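PDB 2YYB: GTP cyclohydrolase 1 type 2 homolog from Thermus thermophilus, which is of unknown function but belongs to the GTP cyclohydrolase I type 2/NIF3 family and probably binds a pair of divalent metal ions. Local coordinates for residues 19-24 against 96-101; 60-65 against 216-221; 151-156 against 204-209; 170-175 against 208-213. One frame throughout, in Å; residues are numbered along the deposited sequence.

Interaction 1: residues 19-24 against 96-101; sequences FPQDPS and AHLPLD
The carboxylate of Asp22 meets two neighbouring groups at the start of helix 98-102, the imidazole of His97 and the backbone N-H of Leu98. Its plane is turned 38° from the His97 ring, neither coplanar with it nor perpendicular. OD2 of Asp22 takes the bond from ND1 of His97 at 2.7 Å through its syn lone pair, although the oxygen is displaced from the imidazole plane and the bond is bent. OD1 of Asp22 receives the backbone N of Leu98 at 2.9 Å, an almost straight bond (161° at the hydrogen) that also arrives on the syn side, tilted out of the carboxylate plane. With CG anti to the backbone N (chi1 -166°), the carboxylate reaches across to the helix start.

Beside this polar pair lies an apolar one. Phe19, at the first corner of a type I turn that ends at Asp22, lays one ring face against Pro99: CA of Pro99 sits 3.7 Å from the ring centroid, close to the normal, a CH-pi contact. CB of Pro99 lies over the same face, 3.7 Å from CE1 of Phe19, while CD2 of Phe19 is 3.8 Å from CB of Leu98. The leucine's CD1 is approached by NE2 of Gln21 at 3.5 Å, the two side chains crossing at about a right angle.

His97 also packs edge-to-face with His64, a predicted metal ligand. Because one carboxylate engages both imidazole and N-H, it ties ring orientation to the helix start; any influence on the predicted metal site would be indirect, through His97. The carboxylate's charge is probably favoured by that helix end.

Interaction 2: residues 60-65 against 216-221; sequences FLIVHH and FGVKAL
Helix 216-229 lies against the middle strand of the five-stranded mixed sheet, where Val218 and Leu221 on its first turns face Ile62 and the backbone leading to His64. The short segments run roughly antiparallel, at 145° between their directions, with a closest axis approach of 8.7 Å. This separation leaves one layer of aliphatic side chains between them, and no hydrogen bond crosses.

Leu221 meets Ile62 through methyls, Val218 the strand backbone. CG2 of Ile62 lies 3.7 Å from CD1 of Leu221, and CD1 of Ile62 is slightly farther from the same methyl at 4.1 Å, so the leucine tip touches both branches of the isoleucine. The two side chains cross at about a right angle. CG1 of Val218 is 3.8 Å from O of Ile62 and 3.9 Å from N of His64. It stands beside its own backbone N (chi1 -72°), and this branch is the one presented to the strand; the valine thus covers the peptides at the point where the chain turns its corner. CB of His64 is more distant, 4.4 Å from Val218 CG1, and its imidazole leads away from the helix toward Asp101 and Glu214, with which it forms weak hydrogen bonds among the predicted metal ligands.

Strand 60-63 is flanked by parallel strands 39-42 and 92-95. Leu221 also touches Leu10 of helix 3-13, which packs on Phe60 as well, so these two helices share the side of the sheet that bears Ile62. Leu61 points to the other side and meets helix 47-55.

Interaction 3: residues 151-156 against 204-209; sequences MQPLVH and NVIYAG
Tyr207 runs beside Leu154 and toward His156, all three side chains lying on one face of a two-strand ladder. Its CB starts 4.1 Å from CB of Leu154, the pair pointing the same way. Farther out, CD2 of Tyr207 touches CD2 of Leu154 at 3.9 Å. The next ring carbon, CE2, reaches ND1 of His156 at 3.8 Å, ND1 lying near the plane of the tyrosine ring. Here the rings form an offset edge-to-face pair, the tyrosine edge directed at the imidazole face, with centroids 5.7 Å apart and planes at 82°. At the tip, OH of Tyr207 leaves the ladder and packs on the side chain of Thr174. The ring takes this course along the neighbouring strand with CG beside its own backbone N (chi1 -67°), and Val205 CG1 lies over one of its faces.

Backbone bonds fix the register. Leu154 and Tyr207 form one hydrogen-bonded pair: Leu154 N to Tyr207 O is 3.0 Å, and Tyr207 N to Leu154 O is 2.7 Å. The other is His156 with Val205, where His156 N to Val205 O is 2.8 Å with an angle of 175° at the hydrogen, and Val205 N to His156 O is 2.9 Å. Between them Val155 and Ile206 make a non-hydrogen-bonded pair on the reverse face, where Pro153 lies alongside Ile206.

Helix 195-200 covers the face of His156 and Val205, and helix 141-147 covers that of Pro153 and Ile206. The pairing is that of an antiparallel edge strand, 154-157, outermost within this chain, added to three parallel strands of a mixed sheet with helices on both faces.

Interaction 4: residues 170-175 against 208-213; sequences SGSGTG and AGHYDT
Gly171 and Thr213 make the hydrogen bond of this contact: N of Gly171 donates to OG1 of Thr213 at 3.2 Å, with 159° at the hydrogen. The same hydroxyl donates in turn to O of Gly209 at 3.0 Å, lying in the carbonyl plane, so OG1 is gripped once as acceptor and once as donor. Its position between the backbone N and the carbonyl carbon of Thr213 (chi1 67°) directs it back to the carbonyl four residues earlier. That carbonyl also receives a weak bond from N of Thr213, 3.2 Å from Gly209 O, in a loosely bonded helical turn.

Both segments follow parallel strands of the four-stranded sheet, 166-169 and 204-207, at the same ends of those strands. The loops leaving there bring His210, a predicted metal ligand, close to Glu214 and His65, two others predicted for the same ion.

The ring contact is of the CH-pi kind. CA of Gly171 stands 3.5 Å from the centroid of the His210 ring and only 6° off its normal, above the centre of the face. Having no side chain, Gly171 lays its CA directly on the imidazole. His192 of the second subunit also stacks on His210, placing the ring where the two chains meet. OG of Ser172 comes up at the edge of the same ring, near its plane.

Ser170 and Thr213 meet in van der Waals contact. CB of Ser170 lies 3.8 Å from CB of Thr213 and also touches its hydroxyl oxygen, while Ser170 continues toward Glu214 and helix 108-114.

Interactions 2 and 4 are buried, whereas 1 and 3 are only partly so, with interaction 3 farthest from the chain's centre. Interaction 2 belongs to the five-stranded sheet and interaction 3 to the four-stranded one; interactions 1, 2 and 4 meet around the predicted metal ligands between them, His64 touching Asp101, Asp101 touching Ser170, and His65 touching His210. Chemistry follows place: a carboxylate and an aromatic face in 1, aliphatic side chains in 2, a backbone ladder in 3, glycine against imidazole in 4. Interactions 3 and 4 share Ala208 and Gly209, where strand 204-207 passes into helix 210-213; interaction 3 touches neither 1 nor 2.

Interaction 1: residues 19-24 against 96-101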
loop_
_atom_site.group_PDB
_atom_site.type_symbol
_atom_site.label_atom_id
_atom_site.label_comp_id
_atom_site.label_asym_id
_atom_site.label_seq_id
_atom_site.Cartn_x
_atom_site.Cartn_y
_atom_site.Cartn_z
ATOM N N PHE A 19 13.641 -10.902 -13.379
ATOM C CA PHE A 19 13.444 -10.962 -11.931
ATOM C C PHE A 19 13.350 -9.563 -11.328
ATOM O O PHE A 19 14.129 -9.217 -10.434
ATOM C CB PHE A 19 14.602 -11.716 -11.267
ATOM C CG PHE A 19 14.994 -12.989 -11.977
ATOM C CD1 PHE A 19 15.524 -12.951 -13.271
ATOM C CD2 PHE A 19 14.874 -14.225 -11.338
ATOM C CE1 PHE A 19 15.932 -14.116 -13.913
ATOM C CE2 PHE A 19 15.281 -15.403 -11.975
ATOM C CZ PHE A 19 15.813 -15.344 -13.265
ATOM N N PRO A 20 12.368 -8.758 -11.787
ATOM C CA PRO A 20 12.101 -7.375 -11.356
ATOM C C PRO A 20 11.673 -7.195 -9.902
ATOM O O PRO A 20 11.613 -6.072 -9.408
ATOM C CB PRO A 20 11.007 -6.926 -12.317
ATOM C CG PRO A 20 10.191 -8.191 -12.459
ATOM C CD PRO A 20 11.280 -9.241 -12.663
ATOM N N GLN A 21 11.377 -8.297 -9.224
ATOM C CA GLN A 21 10.941 -8.246 -7.831
ATOM C C GLN A 21 12.033 -8.694 -6.845
ATOM O O GLN A 21 11.742 -9.118 -5.715
ATOM C CB GLN A 21 9.682 -9.111 -7.654
ATOM C CG GLN A 21 9.905 -10.632 -7.673
ATOM C CD GLN A 21 10.669 -11.129 -8.894
ATOM O OE1 GLN A 21 10.534 -10.593 -9.998
ATOM N NE2 GLN A 21 11.463 -12.180 -8.700
ATOM N N ASP A 22 13.286 -8.609 -7.283
ATOM C CA ASP A 22 14.416 -8.988 -6.444
ATOM C C ASP A 22 14.848 -7.709 -5.738
ATOM O O ASP A 22 15.193 -6.725 -6.399
ATOM C CB ASP A 22 15.554 -9.538 -7.313
ATOM C CG ASP A 22 16.619 -10.262 -6.503
ATOM O OD1 ASP A 22 17.460 -10.960 -7.117
ATOM O OD2 ASP A 22 16.616 -10.137 -5.260
ATOM N N PRO A 23 14.813 -7.693 -4.386
ATOM C CA PRO A 23 15.217 -6.480 -3.663
ATOM C C PRO A 23 16.644 -6.045 -3.997
ATOM O O PRO A 23 16.913 -4.856 -4.143
ATOM C CB PRO A 23 15.041 -6.876 -2.191
ATOM C CG PRO A 23 15.312 -8.349 -2.205
ATOM C CD PRO A 23 14.560 -8.798 -3.441
ATOM N N SER A 24 17.547 -7.011 -4.139
ATOM C CA SER A 24 18.940 -6.704 -4.451
ATOM C C SER A 24 19.070 -6.083 -5.838
ATOM O O SER A 24 18.342 -6.442 -6.759
ATOM C CB SER A 24 19.800 -7.962 -4.387
ATOM O OG SER A 24 19.784 -8.623 -5.635
ATOM N N ALA A 96 24.698 -10.800 -8.610
ATOM C CA ALA A 96 23.658 -11.623 -9.243
ATOM C C ALA A 96 22.970 -12.459 -8.161
ATOM O O ALA A 96 23.522 -13.455 -7.691
ATOM C CB ALA A 96 24.275 -12.537 -10.308
ATOM N N HIS A 97 21.759 -12.044 -7.779
ATOM C CA HIS A 97 20.997 -12.717 -6.729
ATOM C C HIS A 97 20.062 -13.835 -7.221
ATOM O O HIS A 97 20.506 -14.961 -7.489
ATOM C CB HIS A 97 20.179 -11.687 -5.956
ATOM C CG HIS A 97 19.595 -12.213 -4.685
ATOM N ND1 HIS A 97 18.608 -11.548 -3.994
ATOM C CD2 HIS A 97 19.891 -13.316 -3.956
ATOM C CE1 HIS A 97 18.321 -12.215 -2.889
ATOM N NE2 HIS A 97 19.087 -13.293 -2.841
ATOM N N LEU A 98 18.770 -13.525 -7.326
ATOM C CA LEU A 98 17.804 -14.522 -7.764
ATOM C C LEU A 98 18.150 -15.130 -9.124
ATOM O O LEU A 98 18.085 -16.345 -9.300
ATOM C CB LEU A 98 16.388 -13.926 -7.817
ATOM C CG LEU A 98 15.722 -13.506 -6.496
ATOM C CD1 LEU A 98 14.308 -13.013 -6.794
ATOM C CD2 LEU A 98 15.679 -14.665 -5.513
ATOM N N PRO A 99 18.534 -14.294 -10.101
ATOM C CA PRO A 99 18.871 -14.813 -11.426
ATOM C C PRO A 99 20.012 -15.823 -11.456
ATOM O O PRO A 99 20.038 -16.695 -12.322
ATOM C CB PRO A 99 19.156 -13.547 -12.228
ATOM C CG PRO A 99 19.643 -12.603 -11.201
ATOM C CD PRO A 99 18.722 -12.837 -10.048
ATOM N N LEU A 100 20.945 -15.718 -10.513
ATOM C CA LEU A 100 22.061 -16.658 -10.461
ATOM C C LEU A 100 21.543 -17.891 -9.743
ATOM O O LEU A 100 22.040 -18.998 -9.940
ATOM C CB LEU A 100 23.242 -16.078 -9.670
ATOM C CG LEU A 100 24.676 -16.493 -10.035
ATOM C CD1 LEU A 100 25.583 -16.320 -8.810
ATOM C CD2 LEU A 100 24.726 -17.926 -10.514
ATOM N N ASP A 101 20.548 -17.688 -8.885
ATOM C CA ASP A 101 19.949 -18.785 -8.140
ATOM C C ASP A 101 19.224 -19.706 -9.142
ATOM O O ASP A 101 19.482 -20.914 -9.193
ATOM C CB ASP A 101 18.976 -18.229 -7.068
ATOM C CG ASP A 101 19.610 -18.157 -5.669
ATOM O OD1 ASP A 101 19.239 -17.297 -4.841
ATOM O OD2 ASP A 101 20.494 -18.980 -5.377
#

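Interaction 2: residues 60-65 against 216-221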
loop_
_atom_site.group_PDB
_atom_site.type_symbol
_atom_site.label_atom_id
_atom_site.label_comp_id
_atom_site.label_asym_id
_atom_site.label_seq_id
_atom_site.Cartn_x
_atom_site.Cartn_y
_atom_site.Cartn_z
ATOM N N PHE A 60 37.221 -7.887 -11.927
ATOM C CA PHE A 60 35.785 -8.019 -12.023
ATOM C C PHE A 60 35.324 -9.065 -11.022
ATOM O O PHE A 60 35.436 -10.267 -11.275
ATOM C CB PHE A 60 35.434 -8.459 -13.441
ATOM C CG PHE A 60 34.016 -8.213 -13.821
ATOM C CD1 PHE A 60 33.647 -7.019 -14.431
ATOM C CD2 PHE A 60 33.042 -9.180 -13.579
ATOM C CE1 PHE A 60 32.305 -6.795 -14.798
ATOM C CE2 PHE A 60 31.717 -8.959 -13.941
ATOM C CZ PHE A 60 31.344 -7.769 -14.549
ATOM N N LEU A 61 34.825 -8.590 -9.884
ATOM C CA LEU A 61 34.334 -9.444 -8.795
ATOM C C LEU A 61 32.840 -9.716 -8.936
ATOM O O LEU A 61 32.021 -8.785 -9.027
ATOM C CB LEU A 61 34.599 -8.771 -7.445
ATOM C CG LEU A 61 34.186 -9.551 -6.213
ATOM C CD1 LEU A 61 34.712 -10.973 -6.320
ATOM C CD2 LEU A 61 34.713 -8.882 -4.971
ATOM N N ILE A 62 32.499 -11.000 -8.980
ATOM C CA ILE A 62 31.117 -11.434 -9.100
ATOM C C ILE A 62 30.667 -12.041 -7.769
ATOM O O ILE A 62 31.321 -12.947 -7.246
ATOM C CB ILE A 62 30.990 -12.502 -10.192
ATOM C CG1 ILE A 62 31.427 -11.904 -11.538
ATOM C CG2 ILE A 62 29.555 -13.074 -10.203
ATOM C CD1 ILE A 62 31.433 -12.873 -12.691
ATOM N N VAL A 63 29.566 -11.546 -7.215
ATOM C CA VAL A 63 29.065 -12.090 -5.952
ATOM C C VAL A 63 27.568 -12.391 -6.042
ATOM O O VAL A 63 26.843 -11.761 -6.825
ATOM C CB VAL A 63 29.322 -11.115 -4.775
ATOM C CG1 VAL A 63 30.826 -10.883 -4.615
ATOM C CG2 VAL A 63 28.568 -9.796 -5.009
ATOM N N HIS A 64 27.112 -13.361 -5.246
ATOM C CA HIS A 64 25.694 -13.741 -5.234
ATOM C C HIS A 64 24.938 -12.758 -4.338
ATOM O O HIS A 64 23.808 -12.367 -4.646
ATOM C CB HIS A 64 25.526 -15.178 -4.717
ATOM C CG HIS A 64 24.101 -15.665 -4.703
ATOM N ND1 HIS A 64 23.323 -15.743 -5.840
ATOM C CD2 HIS A 64 23.310 -16.081 -3.684
ATOM C CE1 HIS A 64 22.117 -16.177 -5.523
ATOM N NE2 HIS A 64 22.080 -16.388 -4.220
ATOM N N HIS A 65 25.584 -12.354 -3.244
ATOM C CA HIS A 65 24.993 -11.420 -2.288
ATOM C C HIS A 65 25.743 -10.082 -2.337
ATOM O O HIS A 65 26.821 -9.943 -1.745
ATOM C CB HIS A 65 25.064 -12.017 -0.872
ATOM C CG HIS A 65 24.283 -13.288 -0.704
ATOM N ND1 HIS A 65 22.916 -13.358 -0.894
ATOM C CD2 HIS A 65 24.675 -14.538 -0.351
ATOM C CE1 HIS A 65 22.503 -14.594 -0.665
ATOM N NE2 HIS A 65 23.550 -15.329 -0.334
ATOM N N PHE A 216 28.072 -22.707 -5.585
ATOM C CA PHE A 216 28.021 -23.262 -6.935
ATOM C C PHE A 216 27.721 -22.339 -8.118
ATOM O O PHE A 216 28.185 -22.590 -9.224
ATOM C CB PHE A 216 27.040 -24.441 -6.926
ATOM C CG PHE A 216 27.396 -25.495 -5.920
ATOM C CD1 PHE A 216 28.422 -26.409 -6.181
ATOM C CD2 PHE A 216 26.765 -25.531 -4.676
ATOM C CE1 PHE A 216 28.819 -27.345 -5.205
ATOM C CE2 PHE A 216 27.150 -26.456 -3.697
ATOM C CZ PHE A 216 28.176 -27.363 -3.957
ATOM N N GLY A 217 26.946 -21.289 -7.910
ATOM C CA GLY A 217 26.645 -20.398 -9.015
ATOM C C GLY A 217 27.843 -19.567 -9.473
ATOM O O GLY A 217 28.288 -19.675 -10.635
ATOM N N VAL A 218 28.356 -18.739 -8.561
ATOM C CA VAL A 218 29.493 -17.880 -8.858
ATOM C C VAL A 218 30.576 -18.693 -9.545
ATOM O O VAL A 218 31.070 -18.284 -10.586
ATOM C CB VAL A 218 30.083 -17.161 -7.575
ATOM C CG1 VAL A 218 29.141 -16.097 -7.111
ATOM C CG2 VAL A 218 30.337 -18.137 -6.466
ATOM N N LYS A 219 30.921 -19.854 -8.996
ATOM C CA LYS A 219 31.953 -20.672 -9.635
ATOM C C LYS A 219 31.582 -21.020 -11.073
ATOM O O LYS A 219 32.363 -20.776 -11.993
ATOM C CB LYS A 219 32.233 -21.952 -8.843
ATOM C CG LYS A 219 33.016 -21.726 -7.553
ATOM C CD LYS A 219 33.342 -23.047 -6.860
ATOM C CE LYS A 219 34.109 -22.834 -5.564
ATOM N NZ LYS A 219 34.357 -24.138 -4.875
ATOM N N ALA A 220 30.395 -21.575 -11.282
ATOM C CA ALA A 220 30.002 -21.924 -12.639
ATOM C C ALA A 220 30.119 -20.676 -13.517
ATOM O O ALA A 220 30.834 -20.688 -14.518
ATOM C CB ALA A 220 28.569 -22.492 -12.665
ATOM N N LEU A 221 29.448 -19.595 -13.125
ATOM C CA LEU A 221 29.490 -18.343 -13.887
ATOM C C LEU A 221 30.911 -17.956 -14.310
ATOM O O LEU A 221 31.154 -17.681 -15.477
ATOM C CB LEU A 221 28.894 -17.194 -13.070
ATOM C CG LEU A 221 27.883 -16.236 -13.714
ATOM C CD1 LEU A 221 27.848 -14.942 -12.898
ATOM C CD2 LEU A 221 28.250 -15.940 -15.155
#

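Interaction 3: residues 151-156 against 204-209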
loop_
_atom_site.group_PDB
_atom_site.type_symbol
_atom_site.label_atom_id
_atom_site.label_comp_id
_atom_site.label_asym_id
_atom_site.label_seq_id
_atom_site.Cartn_x
_atom_site.Cartn_y
_atom_site.Cartn_z
ATOM N N MET A 151 31.333 -30.583 4.598
ATOM C CA MET A 151 30.635 -30.487 5.876
ATOM C C MET A 151 29.379 -31.376 5.939
ATOM O O MET A 151 28.560 -31.373 5.022
ATOM C CB MET A 151 30.277 -29.016 6.123
ATOM C CG MET A 151 29.752 -28.710 7.504
ATOM S SD MET A 151 30.910 -29.160 8.800
ATOM C CE MET A 151 30.054 -30.597 9.537
ATOM N N GLN A 152 29.248 -32.149 7.015
ATOM C CA GLN A 152 28.091 -33.026 7.203
ATOM C C GLN A 152 26.849 -32.161 7.396
ATOM O O GLN A 152 26.801 -31.333 8.301
ATOM C CB GLN A 152 28.288 -33.918 8.433
ATOM C CG GLN A 152 28.415 -35.413 8.123
ATOM C CD GLN A 152 27.153 -36.010 7.489
ATOM O OE1 GLN A 152 27.027 -36.089 6.257
ATOM N NE2 GLN A 152 26.208 -36.425 8.333
ATOM N N PRO A 153 25.828 -32.340 6.540
ATOM C CA PRO A 153 24.587 -31.560 6.631
ATOM C C PRO A 153 23.654 -31.961 7.770
ATOM O O PRO A 153 23.833 -32.992 8.412
ATOM C CB PRO A 153 23.943 -31.780 5.266
ATOM C CG PRO A 153 24.339 -33.166 4.945
ATOM C CD PRO A 153 25.799 -33.217 5.355
ATOM N N LEU A 154 22.668 -31.111 8.021
ATOM C CA LEU A 154 21.676 -31.357 9.053
ATOM C C LEU A 154 20.526 -31.995 8.295
ATOM O O LEU A 154 20.127 -31.521 7.223
ATOM C CB LEU A 154 21.224 -30.046 9.692
ATOM C CG LEU A 154 20.077 -30.108 10.703
ATOM C CD1 LEU A 154 20.508 -30.888 11.926
ATOM C CD2 LEU A 154 19.655 -28.697 11.089
ATOM N N VAL A 155 20.014 -33.093 8.833
ATOM C CA VAL A 155 18.920 -33.770 8.179
ATOM C C VAL A 155 17.770 -33.956 9.145
ATOM O O VAL A 155 17.969 -34.353 10.292
ATOM C CB VAL A 155 19.393 -35.133 7.571
ATOM C CG1 VAL A 155 20.783 -35.466 8.075
ATOM C CG2 VAL A 155 18.402 -36.254 7.892
ATOM N N HIS A 156 16.577 -33.614 8.668
ATOM C CA HIS A 156 15.341 -33.739 9.425
ATOM C C HIS A 156 14.461 -34.723 8.660
ATOM O O HIS A 156 13.851 -34.374 7.643
ATOM C CB HIS A 156 14.630 -32.380 9.540
ATOM C CG HIS A 156 15.243 -31.459 10.552
ATOM N ND1 HIS A 156 14.878 -30.136 10.668
ATOM C CD2 HIS A 156 16.179 -31.677 11.510
ATOM C CE1 HIS A 156 15.560 -29.580 11.656
ATOM N NE2 HIS A 156 16.357 -30.494 12.181
ATOM N N ASN A 204 11.068 -34.676 4.358
ATOM C CA ASN A 204 12.467 -35.005 4.547
ATOM C C ASN A 204 13.129 -33.705 4.144
ATOM O O ASN A 204 12.821 -33.164 3.069
ATOM C CB ASN A 204 12.913 -36.106 3.585
ATOM C CG ASN A 204 12.676 -37.502 4.126
ATOM O OD1 ASN A 204 12.511 -38.448 3.344
ATOM N ND2 ASN A 204 12.677 -37.651 5.457
ATOM N N VAL A 205 14.006 -33.186 4.996
ATOM C CA VAL A 205 14.683 -31.941 4.673
ATOM C C VAL A 205 16.137 -32.019 5.063
ATOM O O VAL A 205 16.460 -32.479 6.159
ATOM C CB VAL A 205 14.062 -30.723 5.411
ATOM C CG1 VAL A 205 14.818 -29.448 5.039
ATOM C CG2 VAL A 205 12.604 -30.592 5.067
ATOM N N ILE A 206 17.012 -31.581 4.162
ATOM C CA ILE A 206 18.452 -31.575 4.436
ATOM C C ILE A 206 18.944 -30.127 4.337
ATOM O O ILE A 206 18.754 -29.473 3.303
ATOM C CB ILE A 206 19.274 -32.401 3.388
ATOM C CG1 ILE A 206 18.816 -33.860 3.342
ATOM C CG2 ILE A 206 20.763 -32.335 3.738
ATOM C CD1 ILE A 206 19.228 -34.655 4.542
ATOM N N TYR A 207 19.569 -29.638 5.407
ATOM C CA TYR A 207 20.120 -28.272 5.448
ATOM C C TYR A 207 21.630 -28.373 5.268
ATOM O O TYR A 207 22.331 -28.832 6.162
ATOM C CB TYR A 207 19.791 -27.592 6.791
ATOM C CG TYR A 207 18.317 -27.332 6.951
ATOM C CD1 TYR A 207 17.659 -26.440 6.106
ATOM C CD2 TYR A 207 17.554 -28.038 7.890
ATOM C CE1 TYR A 207 16.276 -26.260 6.181
ATOM C CE2 TYR A 207 16.162 -27.858 7.971
ATOM C CZ TYR A 207 15.539 -26.973 7.109
ATOM O OH TYR A 207 14.180 -26.813 7.136
ATOM N N ALA A 208 22.126 -27.942 4.109
ATOM C CA ALA A 208 23.555 -28.039 3.825
ATOM C C ALA A 208 24.381 -26.751 3.951
ATOM O O ALA A 208 25.526 -26.694 3.485
ATOM C CB ALA A 208 23.748 -28.657 2.447
ATOM N N GLY A 209 23.807 -25.729 4.582
ATOM C CA GLY A 209 24.515 -24.473 4.769
ATOM C C GLY A 209 24.132 -23.410 3.760
ATOM O O GLY A 209 23.980 -23.711 2.583
#

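Interaction 4: residues 170-175 against 208-213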
loop_
_atom_site.group_PDB
_atom_site.type_symbol
_atom_site.label_atom_id
_atom_site.label_comp_id
_atom_site.label_asym_id
_atom_site.label_seq_id
_atom_site.Cartn_x
_atom_site.Cartn_y
_atom_site.Cartn_z
ATOM N N SER A 170 18.672 -23.487 -2.823
ATOM C CA SER A 170 19.780 -23.031 -1.988
ATOM C C SER A 170 19.513 -21.763 -1.189
ATOM O O SER A 170 18.631 -20.980 -1.507
ATOM C CB SER A 170 21.024 -22.829 -2.855
ATOM O OG SER A 170 20.851 -21.732 -3.742
ATOM N N GLY A 171 20.308 -21.571 -0.145
ATOM C CA GLY A 171 20.160 -20.403 0.705
ATOM C C GLY A 171 19.084 -20.603 1.755
ATOM O O GLY A 171 19.115 -21.569 2.513
ATOM N N SER A 172 18.126 -19.683 1.788
ATOM C CA SER A 172 17.020 -19.731 2.740
ATOM C C SER A 172 15.737 -20.123 2.043
ATOM O O SER A 172 14.932 -19.258 1.694
ATOM C CB SER A 172 16.814 -18.364 3.414
ATOM O OG SER A 172 17.794 -18.121 4.406
ATOM N N GLY A 173 15.532 -21.418 1.864
ATOM C CA GLY A 173 14.331 -21.857 1.186
ATOM C C GLY A 173 13.178 -22.256 2.082
ATOM O O GLY A 173 12.076 -22.484 1.589
ATOM N N THR A 174 13.409 -22.332 3.389
ATOM C CA THR A 174 12.345 -22.728 4.312
ATOM C C THR A 174 11.018 -22.039 4.055
ATOM O O THR A 174 9.968 -22.658 4.189
ATOM C CB THR A 174 12.714 -22.485 5.781
ATOM O OG1 THR A 174 13.173 -21.138 5.942
ATOM C CG2 THR A 174 13.773 -23.481 6.235
ATOM N N GLY A 175 11.056 -20.767 3.691
ATOM C CA GLY A 175 9.816 -20.071 3.417
ATOM C C GLY A 175 8.960 -20.852 2.435
ATOM O O GLY A 175 7.727 -20.761 2.477
ATOM N N ALA A 208 22.126 -27.942 4.109
ATOM C CA ALA A 208 23.555 -28.039 3.825
ATOM C C ALA A 208 24.381 -26.751 3.951
ATOM O O ALA A 208 25.526 -26.694 3.485
ATOM C CB ALA A 208 23.748 -28.657 2.447
ATOM N N GLY A 209 23.807 -25.729 4.582
ATOM C CA GLY A 209 24.515 -24.473 4.769
ATOM C C GLY A 209 24.132 -23.410 3.760
ATOM O O GLY A 209 23.980 -23.711 2.583
ATOM N N HIS A 210 23.957 -22.171 4.209
ATOM C CA HIS A 210 23.601 -21.098 3.289
ATOM C C HIS A 210 24.823 -20.796 2.412
ATOM O O HIS A 210 24.708 -20.642 1.195
ATOM C CB HIS A 210 23.178 -19.848 4.068
ATOM C CG HIS A 210 22.409 -18.854 3.254
ATOM N ND1 HIS A 210 22.840 -18.398 2.026
ATOM C CD2 HIS A 210 21.254 -18.195 3.515
ATOM C CE1 HIS A 210 21.983 -17.499 1.568
ATOM N NE2 HIS A 210 21.012 -17.359 2.453
ATOM N N TYR A 211 25.993 -20.727 3.034
ATOM C CA TYR A 211 27.223 -20.467 2.288
ATOM C C TYR A 211 27.581 -21.631 1.374
ATOM O O TYR A 211 27.772 -21.456 0.174
ATOM C CB TYR A 211 28.392 -20.242 3.240
ATOM C CG TYR A 211 29.709 -19.947 2.555
ATOM C CD1 TYR A 211 30.004 -18.666 2.087
ATOM C CD2 TYR A 211 30.684 -20.933 2.416
ATOM C CE1 TYR A 211 31.232 -18.371 1.508
ATOM C CE2 TYR A 211 31.923 -20.648 1.833
ATOM C CZ TYR A 211 32.187 -19.362 1.381
ATOM O OH TYR A 211 33.391 -19.073 0.775
ATOM N N ASP A 212 27.668 -22.819 1.955
ATOM C CA ASP A 212 28.046 -24.003 1.206
ATOM C C ASP A 212 27.158 -24.391 0.042
ATOM O O ASP A 212 27.599 -25.149 -0.826
ATOM C CB ASP A 212 28.210 -25.201 2.137
ATOM C CG ASP A 212 29.386 -25.043 3.064
ATOM O OD1 ASP A 212 30.417 -24.518 2.597
ATOM O OD2 ASP A 212 29.288 -25.439 4.245
ATOM N N THR A 213 25.927 -23.887 -0.005
ATOM C CA THR A 213 25.055 -24.239 -1.121
ATOM C C THR A 213 25.023 -23.136 -2.183
ATOM O O THR A 213 24.743 -23.421 -3.350
ATOM C CB THR A 213 23.573 -24.580 -0.663
ATOM O OG1 THR A 213 22.923 -23.407 -0.157
ATOM C CG2 THR A 213 23.567 -25.676 0.414
#